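Local coordinates for protein fumarate lyase (Mesorhizobium sp., PDB 3C8T) that belongs to the fumarate lyase superfamily, whose members are largely helical enzymes that assemble as tetramers, at residues Val31-Ala36 with Gln105-Thr110. Numbering follows the deposited sequence.
Sequences VETEVA and QDIMDT
Thr33 and Ile107 face each other at a buried crossing in the largely helical fold of this family, where helix 23-43 meets the start of the long helix 104-140. The axes of segments 31-36 and 105-110 approach to 9.4 Å, with 120° between their N-to-C directions. Carbon meets carbon first. In Thr33, chi1 of -57° places OG1 beside the backbone nitrogen and leaves CG2 anti to it, reaching across to CD1 of Ile107 at 3.9 Å. Thr33 CG2 also rests 3.8 Å from Thr110 CG2, so Thr33 sits against two residues one helical turn apart.

Polar atoms touch only hydrocarbon across this contact. Glu34 bends at chi2 (-88°), bringing OE2 up to the CG1-CD1 end of Ile107, whose side chain it crosses nearly at a right angle; Glu34 OE2 lies 3.5 Å from Ile107 CG1. The same oxygen is hydrogen-bonded to His99, which itself packs on Ile107. Thr33 OG1 stands 3.7 Å from Thr110 CG2, while its hydrogen bond runs back to the carbonyl of Arg29. Leu215 also packs on Thr110.

With Thr33 OG1 and Glu34 OE2 hydrogen-bonded elsewhere, direct contact between the segments is van der Waals only; His99 adds a polar link beside Glu34.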
loop_
_atom_site.group_PDB
_atom_site.type_symbol
_atom_site.label_atom_id
_atom_site.label_comp_id
_atom_site.label_asym_id
_atom_site.label_seq_id
_atom_site.Cartn_x
_atom_site.Cartn_y
_atom_site.Cartn_z
ATOM N N VAL A 31 -27.302 11.735 -18.528
ATOM C CA VAL A 31 -28.577 12.092 -19.145
ATOM C C VAL A 31 -29.718 11.279 -18.523
ATOM O O VAL A 31 -30.747 11.858 -18.114
ATOM C CB VAL A 31 -28.536 11.881 -20.691
ATOM C CG1 VAL A 31 -29.845 12.286 -21.319
ATOM C CG2 VAL A 31 -27.375 12.653 -21.317
ATOM N N GLU A 32 -29.539 9.954 -18.420
ATOM C CA GLU A 32 -30.542 9.081 -17.793
ATOM C C GLU A 32 -30.976 9.599 -16.421
ATOM O O GLU A 32 -32.165 9.638 -16.111
ATOM C CB GLU A 32 -30.068 7.603 -17.757
ATOM C CG GLU A 32 -30.952 6.702 -16.910
ATOM C CD GLU A 32 -30.524 5.237 -16.857
ATOM O OE1 GLU A 32 -29.507 4.846 -17.500
ATOM O OE2 GLU A 32 -31.234 4.461 -16.156
ATOM N N THR A 33 -30.014 10.043 -15.620
ATOM C CA THR A 33 -30.250 10.572 -14.268
ATOM C C THR A 33 -31.048 11.887 -14.319
ATOM O O THR A 33 -32.003 12.057 -13.556
ATOM C CB THR A 33 -28.895 10.789 -13.570
ATOM O OG1 THR A 33 -28.167 9.550 -13.549
ATOM C CG2 THR A 33 -29.037 11.368 -12.125
ATOM N N GLU A 34 -30.644 12.813 -15.201
ATOM C CA GLU A 34 -31.293 14.133 -15.303
ATOM C C GLU A 34 -32.762 14.013 -15.759
ATOM O O GLU A 34 -33.625 14.744 -15.275
ATOM C CB GLU A 34 -30.544 15.029 -16.274
ATOM C CG GLU A 34 -29.170 15.455 -15.785
ATOM C CD GLU A 34 -29.191 16.726 -14.932
ATOM O OE1 GLU A 34 -30.289 17.242 -14.611
ATOM O OE2 GLU A 34 -28.089 17.214 -14.606
ATOM N N VAL A 35 -33.021 13.096 -16.690
ATOM C CA VAL A 35 -34.360 12.845 -17.215
ATOM C C VAL A 35 -35.224 12.268 -16.121
ATOM O O VAL A 35 -36.373 12.685 -15.950
ATOM C CB VAL A 35 -34.326 11.838 -18.414
ATOM C CG1 VAL A 35 -35.738 11.303 -18.754
ATOM C CG2 VAL A 35 -33.698 12.469 -19.610
ATOM N N ALA A 36 -34.679 11.312 -15.370
ATOM C CA ALA A 36 -35.416 10.690 -14.287
ATOM C C ALA A 36 -35.691 11.736 -13.220
ATOM O O ALA A 36 -36.758 11.727 -12.598
ATOM C CB ALA A 36 -34.650 9.499 -13.719
ATOM N N GLN A 105 -22.010 16.614 -8.150
ATOM C CA GLN A 105 -21.753 15.289 -7.527
ATOM C C GLN A 105 -22.982 14.364 -7.406
ATOM O O GLN A 105 -22.849 13.109 -7.357
ATOM C CB GLN A 105 -21.074 15.433 -6.165
ATOM C CG GLN A 105 -20.311 14.185 -5.756
ATOM C CD GLN A 105 -19.759 14.252 -4.338
ATOM O OE1 GLN A 105 -19.888 15.276 -3.653
ATOM N NE2 GLN A 105 -19.149 13.158 -3.890
ATOM N N ASP A 106 -24.173 14.952 -7.358
ATOM C CA ASP A 106 -25.389 14.132 -7.390
ATOM C C ASP A 106 -25.452 13.338 -8.692
ATOM O O ASP A 106 -25.668 12.143 -8.688
ATOM C CB ASP A 106 -26.636 14.985 -7.284
ATOM C CG ASP A 106 -26.796 15.614 -5.942
ATOM O OD1 ASP A 106 -26.200 15.132 -4.951
ATOM O OD2 ASP A 106 -27.551 16.598 -5.872
ATOM N N ILE A 107 -25.261 14.032 -9.810
ATOM C CA ILE A 107 -25.397 13.414 -11.123
ATOM C C ILE A 107 -24.260 12.442 -11.376
ATOM O O ILE A 107 -24.503 11.330 -11.897
ATOM C CB ILE A 107 -25.470 14.452 -12.280
ATOM C CG1 ILE A 107 -26.521 15.544 -12.009
ATOM C CG2 ILE A 107 -25.779 13.744 -13.611
ATOM C CD1 ILE A 107 -27.968 15.056 -11.727
ATOM N N MET A 108 -23.040 12.850 -10.989
ATOM C CA MET A 108 -21.825 12.012 -11.156
ATOM C C MET A 108 -21.794 10.776 -10.247
ATOM O O MET A 108 -21.414 9.701 -10.711
ATOM C CB MET A 108 -20.561 12.852 -10.971
ATOM C CG MET A 108 -20.373 13.928 -12.051
ATOM S SD MET A 108 -18.838 14.928 -11.937
ATOM C CE MET A 108 -17.688 13.667 -12.525
ATOM N N ASP A 109 -22.232 10.917 -8.987
ATOM C CA ASP A 109 -22.362 9.785 -8.067
ATOM C C ASP A 109 -23.420 8.800 -8.542
ATOM O O ASP A 109 -23.214 7.579 -8.573
ATOM C CB ASP A 109 -22.792 10.274 -6.677
ATOM C CG ASP A 109 -21.609 10.605 -5.746
ATOM O OD1 ASP A 109 -20.443 10.454 -6.137
ATOM O OD2 ASP A 109 -21.864 11.010 -4.591
ATOM N N THR A 110 -24.564 9.342 -8.920
ATOM C CA THR A 110 -25.683 8.510 -9.381
ATOM C C THR A 110 -25.387 7.803 -10.682
ATOM O O THR A 110 -25.659 6.613 -10.798
ATOM C CB THR A 110 -26.995 9.313 -9.500
ATOM O OG1 THR A 110 -27.371 9.816 -8.209
ATOM C CG2 THR A 110 -28.111 8.391 -10.029
#